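PDB 3NQP: SusD superfamily protein from Bacteroides fragilis NCTC 9343, which probably binds glycans at the outer membrane of the bacterium, as other SusD-family proteins do, as part of nutrient uptake. Local coordinates for residues S215-G220 with L456-L461; V210-S215 with A227-A232; L468-E473 with T487-L492; T162-M167 with G220-N225. All blocks are in the same frame, centred on the assembly; numbering follows the deposited sequence.

Interaction 1. Residues S215-G220 with L456-L461; sequences SKVTTG and LRRMTL
Where two helices end side by side, at Lys-216 and Arg-458, their C-terminal exits run with end-to-end directions 141° apart and come closest at Val-217 and Arg-458, whose CA atoms are 6.1 Å apart. In the helix-rich SusD fold this joins the end of helix 200-216 to that of helix 452-458, two elements far apart in sequence. Val-217 carries the apolar part. Its CG2 branch, anti to the carbonyl carbon, packs 3.8 Å from CA of Arg-458 and against the start of that side chain, while CG1 lies near the guanidinium of Arg-457. Lys-216 passes alongside the helix end, its CE 3.5 Å from the carbonyl O of Arg-458, and a bend at chi3 (70°) turns the ammonium to salt bridges with Glu-391 and Glu-435. Glu-391 also pairs with Arg-458, so one carboxylate is shared by both basic side chains. No direct hydrogen bond joins the two segments, but two waters supply polar links. Arg-457 NH2 stays 3.9 Å from Thr-219 OG1, and both waters lie in the guanidinium plane: one accepts from NH2 at 2.8 Å and donates to Thr-218 O, the other links NH2 to Thr-219 OG1.

Interaction 2. Residues V210-S215 with A227-A232; sequences VYLWTS and ADLTIA
Asp-228 opens the contact by reaching across to Thr-214 and Tyr-211, in an antiparallel helix pair in which the axes of 210-215 and 228-232 approach to 7.8 Å at 161°. Thr-214 OG1 donates to Asp-228 OD2 over 2.7 Å, meeting the oxygen on its anti side and 34° out of the carboxylate plane. The same carboxylate stands roughly perpendicular to the phenol ring, with Asp-228 CG 3.6 Å from Tyr-211 CD2. Leu-229 comes next: its CD2 touches Leu-212 CD1 at 3.6 Å and also lies against Ser-215. In one of its two modelled conformers the Ser-215 hydroxyl donates to Tyr-211 O, a carbonyl that also takes the backbone N-H of Ser-215 from the opposite face of its plane. Ile-231 then covers a face of Tyr-211, its CG2 3.6 Å from the ring centroid and only 10° off the normal, a CH-pi contact. CG2, anti to the backbone N, is the branch that lies over the ring, while CD1 reaches CE2. Ala-232 closes the row, its methyl 3.8 Å from Tyr-211 CB, and the CA atoms of these two residues are 5.0 Å apart, so the backbones come close. Lys-171 of helix 163-181 salt-bridges Asp-228, bonds Thr-214 and makes a cation-pi contact with Tyr-211, so the buried carboxylate is probably kept ionised by a neighbouring charge and a hydroxyl donor.

Interaction 3. Residues L468-E473 with T487-L492; sequences LVFCKE and TEAHKL
Phe-470 drives the far end of its ring into Leu-492, with CZ 3.5 Å from CD2 and also close to CG and CD1 of that leucine. The two side chains cross at about a right angle, and CD2 approaches the ring obliquely. With CG anti to the carbonyl carbon (chi1 -62°), the aromatic group extends from its backbone toward residues 487-492, although its CB does not start in that direction. Val-469 supplies the second hydrocarbon: its CG1 meets Leu-492 CD2 at 3.6 Å. Val-469 CG1 also lies over the centre of the neighbouring Phe-470 ring, 4.0 Å above the plane, so valine, phenylalanine and leucine form one small cluster. Both pieces of chain belong to the long irregular connection between helices 452-458 and 498-503 of this SusD-family protein, and both contain 3-10 turns, 468-470 on one side and 489-492 on the other. Their backbones remain well apart, the CA atoms of Val-469 and Leu-492 being 8.5 Å from each other, and no hydrogen bond joins the two segments. On the more exposed side, Phe-470 CZ reaches Ala-489, 3.9 Å from its CA, while the carbonyl O of Glu-488 lies farther off at the ring edge. Trp-453 and Leu-456 of helix 452-458 pack on Val-469, and Arg-457 touches Leu-492.

Interaction 4. Residues T162-M167 with G220-N225; sequences TPKEVM and GDDVAN
A capping box begins helix 163-181, and the loop that follows helix 200-216 adds its own carboxylate to that helix start. Asp-221 makes the join with both oxygens. OD1 accepts from the backbone N of Lys-164 at 2.9 Å, with a nearly straight N-H angle of 163°, although the donor stands 29° out of the carboxylate plane. OD2 takes the hydroxyl of Thr-162 at 3.0 Å through its syn lone pair. The carboxylate reaches both donors because CG of Asp-221 sits between its backbone N and carbonyl carbon (chi1 66°). Thr-162 is the N-cap: while its OG1 donates to Asp-221, the same oxygen accepts from Glu-165 N, and Glu-165 OE1 in turn accepts from Thr-162 N at 2.8 Å, completing the capping box. Pro-163 fills in beside this network, its CD 3.5 Å from Asp-221 OD1. Asp-222 points into the contact next door, where its CB packs on the first helical turn and its OD2 lies 3.4 Å from CB of Met-167, a selenomethionine; Tyr-132 of helix 110-135 gives that oxygen a weak hydrogen bond. In one of the two modelled conformers of Lys-164, Asp-222 OD1 remains 4.4 Å from the ammonium NZ, too far for a salt bridge, and a water tentatively spans the pair, accepting from the lysine and donating to the aspartate. At this N-terminal helix end the backbone N-H received by Asp-221, together with the helix dipole, would be expected to favour the negative charge of that carboxylate.

Helix 200-216 and the loop after it tie three of the contacts together. Interactions 1 and 2 share Ser-215, their centres 11 Å apart, and Trp-213 CH2 packs 3.6 Å from Arg-457 CB between them. Interaction 4 shares Gly-220 with interaction 1 and is joined to interaction 2 by a probable hydrogen bond from Asn-225 N to Thr-214 O (2.9 Å). Interaction 3 attaches on the other flank of interaction 1, where Leu-468 N lies 2.7 Å from Met-459 O and Val-469 N lies 2.9 Å from Leu-456 O, both probable hydrogen bonds. It does not touch interactions 2 or 4, whose nearest atoms are about 7 and 8 Å away.

Interaction 1. Residues S215-G220 with L456-L461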
loop_
_atom_site.group_PDB
_atom_site.type_symbol
_atom_site.label_atom_id
_atom_site.label_comp_id
_atom_site.label_asym_id
_atom_site.label_seq_id
_atom_site.Cartn_x
_atom_site.Cartn_y
_atom_site.Cartn_z
ATOM N N SER A 215 -11.387 13.865 4.928
ATOM C CA SER A 215 -11.434 14.652 6.154
ATOM C C SER A 215 -10.276 15.669 6.266
ATOM O O SER A 215 -10.464 16.764 6.797
ATOM C CB SER A 215 -11.387 13.754 7.393
ATOM O OG SER A 215 -12.526 12.912 7.510
ATOM N N LYS A 216 -9.106 15.296 5.747
ATOM C CA LYS A 216 -7.874 15.998 5.987
ATOM C C LYS A 216 -7.196 16.684 4.797
ATOM O O LYS A 216 -6.423 17.627 4.988
ATOM C CB LYS A 216 -6.871 15.021 6.642
ATOM C CG LYS A 216 -7.286 14.686 8.056
ATOM C CD LYS A 216 -6.293 13.668 8.717
ATOM C CE LYS A 216 -4.948 14.258 9.023
ATOM N NZ LYS A 216 -4.260 13.352 10.047
ATOM N N VAL A 217 -7.477 16.216 3.591
ATOM C CA VAL A 217 -6.767 16.651 2.381
ATOM C C VAL A 217 -7.716 17.348 1.404
ATOM O O VAL A 217 -8.734 16.800 1.036
ATOM C CB VAL A 217 -6.110 15.451 1.650
ATOM C CG1 VAL A 217 -5.165 15.922 0.498
ATOM C CG2 VAL A 217 -5.315 14.627 2.651
ATOM N N THR A 218 -7.336 18.553 1.015
ATOM C CA THR A 218 -7.935 19.285 -0.105
ATOM C C THR A 218 -7.202 18.939 -1.402
ATOM O O THR A 218 -5.960 19.039 -1.481
ATOM C CB THR A 218 -7.883 20.807 0.143
ATOM O OG1 THR A 218 -8.712 21.135 1.262
ATOM C CG2 THR A 218 -8.360 21.576 -1.080
ATOM N N THR A 219 -7.937 18.464 -2.400
ATOM C CA THR A 219 -7.394 18.336 -3.763
ATOM C C THR A 219 -8.283 19.126 -4.699
ATOM O O THR A 219 -9.469 18.843 -4.801
ATOM C CB THR A 219 -7.318 16.858 -4.212
ATOM O OG1 THR A 219 -6.599 16.127 -3.221
ATOM C CG2 THR A 219 -6.565 16.688 -5.584
ATOM N N GLY A 220 -7.710 20.116 -5.370
ATOM C CA GLY A 220 -8.480 21.034 -6.222
ATOM C C GLY A 220 -9.737 21.540 -5.554
ATOM O O GLY A 220 -9.656 22.166 -4.507
ATOM N N LEU A 456 2.418 10.618 3.926
ATOM C CA LEU A 456 3.053 11.921 3.765
ATOM C C LEU A 456 2.134 12.949 3.148
ATOM O O LEU A 456 2.195 14.136 3.513
ATOM C CB LEU A 456 4.324 11.833 2.924
ATOM C CG LEU A 456 5.464 11.035 3.581
ATOM C CD1 LEU A 456 6.526 10.726 2.469
ATOM C CD2 LEU A 456 6.107 11.814 4.763
ATOM N N ARG A 457 1.280 12.521 2.223
ATOM C CA ARG A 457 0.281 13.428 1.640
ATOM C C ARG A 457 -0.793 13.821 2.667
ATOM O O ARG A 457 -1.277 14.941 2.662
ATOM C CB ARG A 457 -0.456 12.764 0.458
ATOM C CG ARG A 457 0.361 12.603 -0.821
ATOM C CD ARG A 457 0.452 13.818 -1.696
ATOM N NE ARG A 457 -0.820 14.545 -1.880
ATOM C CZ ARG A 457 -1.815 14.189 -2.671
ATOM N NH1 ARG A 457 -1.752 13.101 -3.382
ATOM N NH2 ARG A 457 -2.894 14.936 -2.739
ATOM N N ARG A 458 -1.132 12.895 3.555
ATOM C CA ARG A 458 -2.352 12.973 4.337
ATOM C C ARG A 458 -2.138 13.495 5.730
ATOM O O ARG A 458 -2.895 14.338 6.195
ATOM C CB ARG A 458 -3.006 11.597 4.407
ATOM C CG ARG A 458 -4.447 11.547 4.966
ATOM C CD ARG A 458 -4.885 10.104 5.272
ATOM N NE ARG A 458 -4.012 9.500 6.249
ATOM C CZ ARG A 458 -3.041 8.603 6.001
ATOM N NH1 ARG A 458 -2.803 8.104 4.772
ATOM N NH2 ARG A 458 -2.274 8.220 6.996
HETATM N N MSE A 459 -1.085 13.013 6.389
HETATM C CA MSE A 459 -0.819 13.424 7.756
HETATM C C MSE A 459 -0.253 14.843 7.754
HETATM O O MSE A 459 0.358 15.309 6.786
HETATM C CB MSE A 459 0.119 12.424 8.464
HETATM C CG MSE A 459 -0.456 11.016 8.452
HETATM SE SE MSE A 459 0.569 9.750 9.433
HETATM C CE MSE A 459 -0.201 10.041 11.165
ATOM N N THR A 460 -0.529 15.542 8.846
ATOM C CA THR A 460 -0.215 16.956 8.985
ATOM C C THR A 460 0.597 17.217 10.257
ATOM O O THR A 460 0.503 16.468 11.246
ATOM C CB THR A 460 -1.499 17.807 9.031
ATOM O OG1 THR A 460 -2.323 17.409 10.138
ATOM C CG2 THR A 460 -2.332 17.689 7.712
ATOM N N LEU A 461 1.364 18.302 10.272
ATOM C CA LEU A 461 2.285 18.514 11.369
ATOM C C LEU A 461 1.491 18.931 12.620
ATOM O O LEU A 461 1.868 18.603 13.741
ATOM C CB LEU A 461 3.317 19.567 10.976
ATOM C CG LEU A 461 4.509 19.750 11.908
ATOM C CD1 LEU A 461 5.432 18.480 11.782
ATOM C CD2 LEU A 461 5.210 21.098 11.570
HETATM O O HOH W 1 -3.538 17.586 -2.142
HETATM O O HOH W 2 -5.316 13.836 -4.319
#

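Interaction 2. Residues V210-S215 with A227-A232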
loop_
_atom_site.group_PDB
_atom_site.type_symbol
_atom_site.label_atom_id
_atom_site.label_comp_id
_atom_site.label_asym_id
_atom_site.label_seq_id
_atom_site.Cartn_x
_atom_site.Cartn_y
_atom_site.Cartn_z
ATOM N N VAL A 210 -10.802 6.275 2.468
ATOM C CA VAL A 210 -11.329 7.374 1.641
ATOM C C VAL A 210 -11.861 8.531 2.512
ATOM O O VAL A 210 -11.439 9.675 2.338
ATOM C CB VAL A 210 -12.437 6.880 0.691
ATOM C CG1 VAL A 210 -13.214 8.081 0.094
ATOM C CG2 VAL A 210 -11.850 5.967 -0.431
ATOM N N TYR A 211 -12.714 8.229 3.489
ATOM C CA TYR A 211 -13.266 9.264 4.364
ATOM C C TYR A 211 -12.228 9.923 5.316
ATOM O O TYR A 211 -12.275 11.140 5.558
ATOM C CB TYR A 211 -14.522 8.766 5.107
ATOM C CG TYR A 211 -15.745 8.746 4.208
ATOM C CD1 TYR A 211 -15.985 7.656 3.372
ATOM C CD2 TYR A 211 -16.613 9.792 4.179
ATOM C CE1 TYR A 211 -17.049 7.610 2.560
ATOM C CE2 TYR A 211 -17.727 9.788 3.331
ATOM C CZ TYR A 211 -17.935 8.696 2.520
ATOM O OH TYR A 211 -19.001 8.653 1.675
ATOM N N LEU A 212 -11.243 9.180 5.805
ATOM C CA LEU A 212 -10.167 9.840 6.499
ATOM C C LEU A 212 -9.415 10.813 5.591
ATOM O O LEU A 212 -9.100 11.936 5.976
ATOM C CB LEU A 212 -9.126 8.843 7.054
ATOM C CG LEU A 212 -7.997 9.528 7.826
ATOM C CD1 LEU A 212 -8.464 10.401 9.033
ATOM C CD2 LEU A 212 -7.003 8.411 8.282
ATOM N N TRP A 213 -9.063 10.342 4.410
ATOM C CA TRP A 213 -8.376 11.175 3.427
ATOM C C TRP A 213 -9.166 12.466 3.160
ATOM O O TRP A 213 -8.611 13.554 3.303
ATOM C CB TRP A 213 -8.144 10.406 2.132
ATOM C CG TRP A 213 -7.466 11.195 1.113
ATOM C CD1 TRP A 213 -8.028 12.235 0.363
ATOM C CD2 TRP A 213 -6.083 11.119 0.716
ATOM N NE1 TRP A 213 -7.072 12.766 -0.473
ATOM C CE2 TRP A 213 -5.881 12.110 -0.277
ATOM C CE3 TRP A 213 -4.995 10.298 1.084
ATOM C CZ2 TRP A 213 -4.646 12.300 -0.897
ATOM C CZ3 TRP A 213 -3.781 10.492 0.450
ATOM C CH2 TRP A 213 -3.622 11.479 -0.532
ATOM N N THR A 214 -10.449 12.357 2.832
ATOM C CA THR A 214 -11.209 13.579 2.495
ATOM C C THR A 214 -11.446 14.456 3.727
ATOM O O THR A 214 -11.655 15.660 3.580
ATOM C CB THR A 214 -12.513 13.281 1.730
ATOM O OG1 THR A 214 -13.328 12.408 2.505
ATOM C CG2 THR A 214 -12.182 12.578 0.378
ATOM N N SER A 215 -11.387 13.865 4.928
ATOM C CA SER A 215 -11.434 14.652 6.154
ATOM C C SER A 215 -10.276 15.669 6.266
ATOM O O SER A 215 -10.464 16.764 6.797
ATOM C CB SER A 215 -11.387 13.754 7.393
ATOM O OG SER A 215 -12.526 12.912 7.510
ATOM N N ALA A 227 -16.240 16.630 8.862
ATOM C CA ALA A 227 -17.474 15.852 9.096
ATOM C C ALA A 227 -17.333 14.357 8.648
ATOM O O ALA A 227 -18.091 13.478 9.088
ATOM C CB ALA A 227 -18.740 16.543 8.422
ATOM N N ASP A 228 -16.360 14.097 7.780
ATOM C CA ASP A 228 -16.142 12.779 7.220
ATOM C C ASP A 228 -15.464 11.867 8.236
ATOM O O ASP A 228 -15.482 10.638 8.057
ATOM C CB ASP A 228 -15.296 12.859 5.947
ATOM C CG ASP A 228 -16.100 13.333 4.706
ATOM O OD1 ASP A 228 -17.352 13.381 4.731
ATOM O OD2 ASP A 228 -15.436 13.687 3.693
ATOM N N LEU A 229 -14.807 12.441 9.251
ATOM C CA LEU A 229 -14.102 11.591 10.276
ATOM C C LEU A 229 -15.010 10.571 10.933
ATOM O O LEU A 229 -14.615 9.437 11.151
ATOM C CB LEU A 229 -13.470 12.435 11.390
ATOM C CG LEU A 229 -12.218 13.221 11.051
ATOM C CD1 LEU A 229 -11.989 14.216 12.181
ATOM C CD2 LEU A 229 -10.984 12.318 10.817
ATOM N N THR A 230 -16.232 10.988 11.255
ATOM C CA THR A 230 -17.204 10.111 11.930
ATOM C C THR A 230 -17.561 8.894 11.076
ATOM O O THR A 230 -17.677 7.783 11.587
ATOM C CB THR A 230 -18.486 10.881 12.356
ATOM O OG1 THR A 230 -19.031 11.608 11.247
ATOM C CG2 THR A 230 -18.174 11.852 13.474
ATOM N N ILE A 231 -17.707 9.106 9.773
ATOM C CA ILE A 231 -18.019 8.035 8.834
ATOM C C ILE A 231 -16.838 7.048 8.733
ATOM O O ILE A 231 -17.018 5.838 8.779
ATOM C CB ILE A 231 -18.346 8.604 7.454
ATOM C CG1 ILE A 231 -19.665 9.406 7.543
ATOM C CG2 ILE A 231 -18.421 7.478 6.369
ATOM C CD1 ILE A 231 -20.004 10.266 6.306
ATOM N N ALA A 232 -15.642 7.574 8.590
ATOM C CA ALA A 232 -14.425 6.720 8.564
ATOM C C ALA A 232 -14.377 5.874 9.813
ATOM O O ALA A 232 -14.111 4.665 9.755
ATOM C CB ALA A 232 -13.156 7.575 8.412
#

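Interaction 3. Residues L468-E473 with T487-L492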
loop_
_atom_site.group_PDB
_atom_site.type_symbol
_atom_site.label_atom_id
_atom_site.label_comp_id
_atom_site.label_asym_id
_atom_site.label_seq_id
_atom_site.Cartn_x
_atom_site.Cartn_y
_atom_site.Cartn_z
ATOM N N LEU A 468 2.664 16.493 5.901
ATOM C CA LEU A 468 4.009 16.101 6.336
ATOM C C LEU A 468 5.016 15.954 5.175
ATOM O O LEU A 468 6.200 16.016 5.421
ATOM C CB LEU A 468 3.980 14.829 7.170
ATOM C CG LEU A 468 3.465 14.944 8.599
ATOM C CD1 LEU A 468 3.621 13.570 9.304
ATOM C CD2 LEU A 468 4.097 16.136 9.417
ATOM N N VAL A 469 4.544 15.757 3.937
ATOM C CA VAL A 469 5.426 15.706 2.765
ATOM C C VAL A 469 6.226 17.036 2.636
ATOM O O VAL A 469 7.361 17.040 2.134
ATOM C CB VAL A 469 4.635 15.434 1.469
ATOM C CG1 VAL A 469 3.684 16.612 1.196
ATOM C CG2 VAL A 469 5.562 15.198 0.284
ATOM N N PHE A 470 5.667 18.144 3.128
ATOM C CA PHE A 470 6.354 19.456 3.113
ATOM C C PHE A 470 7.179 19.830 4.357
ATOM O O PHE A 470 7.783 20.931 4.408
ATOM C CB PHE A 470 5.323 20.580 2.908
ATOM C CG PHE A 470 4.551 20.516 1.596
ATOM C CD1 PHE A 470 5.207 20.436 0.370
ATOM C CD2 PHE A 470 3.160 20.636 1.593
ATOM C CE1 PHE A 470 4.478 20.437 -0.844
ATOM C CE2 PHE A 470 2.429 20.653 0.385
ATOM C CZ PHE A 470 3.106 20.515 -0.842
ATOM N N CYS A 471 7.270 18.916 5.331
ATOM C CA CYS A 471 7.948 19.193 6.597
ATOM C C CYS A 471 9.168 18.302 6.743
ATOM O O CYS A 471 9.146 17.112 6.384
ATOM C CB CYS A 471 7.001 18.946 7.783
ATOM S SG CYS A 471 5.431 19.862 7.688
ATOM N N LYS A 472 10.232 18.855 7.319
ATOM C CA LYS A 472 11.435 18.070 7.577
ATOM C C LYS A 472 11.125 16.874 8.498
ATOM O O LYS A 472 11.771 15.824 8.405
ATOM C CB LYS A 472 12.572 18.939 8.161
ATOM C CG LYS A 472 12.293 19.589 9.519
ATOM C CD LYS A 472 13.559 20.421 10.010
ATOM C CE LYS A 472 13.382 20.948 11.435
ATOM N NZ LYS A 472 12.074 21.688 11.645
ATOM N N GLU A 473 10.114 17.034 9.353
ATOM C CA GLU A 473 9.674 15.967 10.247
ATOM C C GLU A 473 9.132 14.729 9.529
ATOM O O GLU A 473 9.167 13.622 10.096
ATOM C CB GLU A 473 8.625 16.473 11.255
ATOM C CG GLU A 473 9.182 17.501 12.227
ATOM C CD GLU A 473 9.083 18.935 11.718
ATOM O OE1 GLU A 473 8.872 19.171 10.522
ATOM O OE2 GLU A 473 9.242 19.837 12.528
ATOM N N THR A 487 8.047 25.721 -4.088
ATOM C CA THR A 487 8.408 25.470 -5.481
ATOM C C THR A 487 7.828 24.171 -6.024
ATOM O O THR A 487 7.833 23.999 -7.253
ATOM C CB THR A 487 9.928 25.416 -5.650
ATOM O OG1 THR A 487 10.453 24.344 -4.862
ATOM C CG2 THR A 487 10.621 26.751 -5.234
ATOM N N GLU A 488 7.382 23.250 -5.145
ATOM C CA GLU A 488 6.999 21.881 -5.556
ATOM C C GLU A 488 5.589 21.465 -5.144
ATOM O O GLU A 488 5.227 20.301 -5.234
ATOM C CB GLU A 488 8.036 20.859 -5.032
ATOM C CG GLU A 488 9.355 20.908 -5.775
ATOM C CD GLU A 488 10.406 19.946 -5.227
ATOM O OE1 GLU A 488 10.613 19.876 -3.993
ATOM O OE2 GLU A 488 11.071 19.284 -6.030
ATOM N N ALA A 489 4.757 22.419 -4.766
ATOM C CA ALA A 489 3.358 22.127 -4.373
ATOM C C ALA A 489 2.592 21.332 -5.464
ATOM O O ALA A 489 1.754 20.455 -5.165
ATOM C CB ALA A 489 2.603 23.458 -4.005
ATOM N N HIS A 490 2.903 21.619 -6.723
ATOM C CA HIS A 490 2.255 20.936 -7.862
ATOM C C HIS A 490 2.645 19.456 -7.929
ATOM O O HIS A 490 1.906 18.653 -8.480
ATOM C CB HIS A 490 2.574 21.643 -9.179
ATOM C CG HIS A 490 4.009 21.529 -9.602
ATOM N ND1 HIS A 490 5.012 22.265 -9.027
ATOM C CD2 HIS A 490 4.609 20.746 -10.539
ATOM C CE1 HIS A 490 6.169 21.965 -9.601
ATOM N NE2 HIS A 490 5.955 21.040 -10.521
ATOM N N LYS A 491 3.773 19.078 -7.317
ATOM C CA LYS A 491 4.229 17.685 -7.361
ATOM C C LYS A 491 3.515 16.763 -6.355
ATOM O O LYS A 491 3.860 15.565 -6.280
ATOM C CB LYS A 491 5.737 17.579 -7.118
ATOM C CG LYS A 491 6.647 18.197 -8.217
ATOM C CD LYS A 491 8.107 17.894 -7.928
ATOM C CE LYS A 491 9.075 18.505 -8.946
ATOM N NZ LYS A 491 10.502 18.151 -8.520
ATOM N N LEU A 492 2.541 17.282 -5.597
ATOM C CA LEU A 492 1.663 16.408 -4.821
ATOM C C LEU A 492 0.915 15.440 -5.758
ATOM O O LEU A 492 0.649 14.291 -5.371
ATOM C CB LEU A 492 0.659 17.213 -3.988
ATOM C CG LEU A 492 1.155 18.149 -2.875
ATOM C CD1 LEU A 492 -0.041 18.952 -2.312
ATOM C CD2 LEU A 492 1.899 17.359 -1.781
#

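Interaction 4. Residues T162-M167 with G220-N225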
loop_
_atom_site.group_PDB
_atom_site.type_symbol
_atom_site.label_atom_id
_atom_site.label_comp_id
_atom_site.label_asym_id
_atom_site.label_seq_id
_atom_site.Cartn_x
_atom_site.Cartn_y
_atom_site.Cartn_z
ATOM N N THR A 162 -13.320 17.009 -12.573
ATOM C CA THR A 162 -12.620 17.631 -11.438
ATOM C C THR A 162 -12.426 16.633 -10.263
ATOM O O THR A 162 -13.140 15.609 -10.174
ATOM C CB THR A 162 -13.380 18.824 -10.896
ATOM O OG1 THR A 162 -14.553 18.354 -10.242
ATOM C CG2 THR A 162 -13.762 19.897 -12.056
ATOM N N PRO A 163 -11.472 16.917 -9.352
ATOM C CA PRO A 163 -11.352 16.028 -8.183
ATOM C C PRO A 163 -12.681 15.804 -7.431
ATOM O O PRO A 163 -13.032 14.659 -7.087
ATOM C CB PRO A 163 -10.367 16.753 -7.279
ATOM C CG PRO A 163 -9.477 17.450 -8.243
ATOM C CD PRO A 163 -10.424 17.939 -9.360
ATOM N N LYS A 164 -13.416 16.876 -7.162
ATOM C CA LYS A 164 -14.722 16.722 -6.510
ATOM C C LYS A 164 -15.653 15.780 -7.264
ATOM O O LYS A 164 -16.316 14.942 -6.638
ATOM C CB LYS A 164 -15.425 18.066 -6.293
ATOM C CG LYS A 164 -16.873 17.913 -5.813
ATOM C CD LYS A 164 -16.975 17.385 -4.386
ATOM C CE LYS A 164 -18.371 17.700 -3.799
ATOM N NZ LYS A 164 -18.629 17.127 -2.454
ATOM N N GLU A 165 -15.728 15.919 -8.593
ATOM C CA GLU A 165 -16.592 15.038 -9.390
ATOM C C GLU A 165 -16.138 13.577 -9.263
ATOM O O GLU A 165 -16.985 12.692 -9.144
ATOM C CB GLU A 165 -16.609 15.432 -10.856
ATOM C CG GLU A 165 -17.331 16.769 -11.107
ATOM C CD GLU A 165 -17.165 17.270 -12.528
ATOM O OE1 GLU A 165 -16.084 17.220 -13.098
ATOM O OE2 GLU A 165 -18.146 17.755 -13.074
ATOM N N VAL A 166 -14.816 13.343 -9.310
ATOM C CA VAL A 166 -14.244 11.969 -9.177
ATOM C C VAL A 166 -14.588 11.387 -7.793
ATOM O O VAL A 166 -15.002 10.212 -7.671
ATOM C CB VAL A 166 -12.730 11.953 -9.429
ATOM C CG1 VAL A 166 -12.119 10.599 -9.135
ATOM C CG2 VAL A 166 -12.430 12.383 -10.907
HETATM N N MSE A 167 -14.428 12.204 -6.748
HETATM C CA MSE A 167 -14.701 11.736 -5.375
HETATM C C MSE A 167 -16.194 11.517 -5.150
HETATM O O MSE A 167 -16.600 10.630 -4.409
HETATM C CB MSE A 167 -14.207 12.741 -4.338
HETATM C CG MSE A 167 -14.294 12.220 -2.896
HETATM SE SE MSE A 167 -13.543 10.466 -2.539
HETATM C CE MSE A 167 -11.665 10.846 -2.651
ATOM N N GLY A 220 -7.710 20.116 -5.370
ATOM C CA GLY A 220 -8.480 21.034 -6.222
ATOM C C GLY A 220 -9.737 21.540 -5.554
ATOM O O GLY A 220 -9.656 22.166 -4.507
ATOM N N ASP A 221 -10.885 21.260 -6.172
ATOM C CA ASP A 221 -12.209 21.669 -5.682
ATOM C C ASP A 221 -12.821 20.691 -4.656
ATOM O O ASP A 221 -13.952 20.871 -4.204
ATOM C CB ASP A 221 -13.193 21.926 -6.860
ATOM C CG ASP A 221 -13.515 20.678 -7.650
ATOM O OD1 ASP A 221 -12.810 19.646 -7.467
ATOM O OD2 ASP A 221 -14.484 20.712 -8.445
ATOM N N ASP A 222 -12.077 19.648 -4.283
ATOM C CA ASP A 222 -12.567 18.739 -3.243
ATOM C C ASP A 222 -11.932 19.126 -1.904
ATOM O O ASP A 222 -10.828 18.731 -1.625
ATOM C CB ASP A 222 -12.267 17.307 -3.659
ATOM C CG ASP A 222 -13.087 16.293 -2.895
ATOM O OD1 ASP A 222 -14.249 16.593 -2.555
ATOM O OD2 ASP A 222 -12.562 15.187 -2.658
ATOM N N VAL A 223 -12.639 19.934 -1.107
ATOM C CA VAL A 223 -12.110 20.605 0.086
ATOM C C VAL A 223 -12.200 19.715 1.342
ATOM O O VAL A 223 -13.232 19.133 1.592
ATOM C CB VAL A 223 -12.843 21.991 0.351
ATOM C CG1 VAL A 223 -12.256 22.735 1.608
ATOM C CG2 VAL A 223 -12.714 22.931 -0.874
ATOM N N ALA A 224 -11.112 19.615 2.107
ATOM C CA ALA A 224 -11.081 18.818 3.337
ATOM C C ALA A 224 -12.361 19.080 4.147
ATOM O O ALA A 224 -12.777 20.231 4.322
ATOM C CB ALA A 224 -9.851 19.129 4.161
ATOM N N ASN A 225 -12.978 18.008 4.608
ATOM C CA ASN A 225 -14.260 18.042 5.301
ATOM C C ASN A 225 -14.219 17.187 6.575
ATOM O O ASN A 225 -14.439 15.961 6.521
ATOM C CB ASN A 225 -15.347 17.533 4.364
ATOM C CG ASN A 225 -16.738 17.618 4.988
ATOM O OD1 ASN A 225 -16.903 18.138 6.066
ATOM N ND2 ASN A 225 -17.722 17.081 4.312
HETATM O O HOH W 3 -16.374 18.119 -1.528
#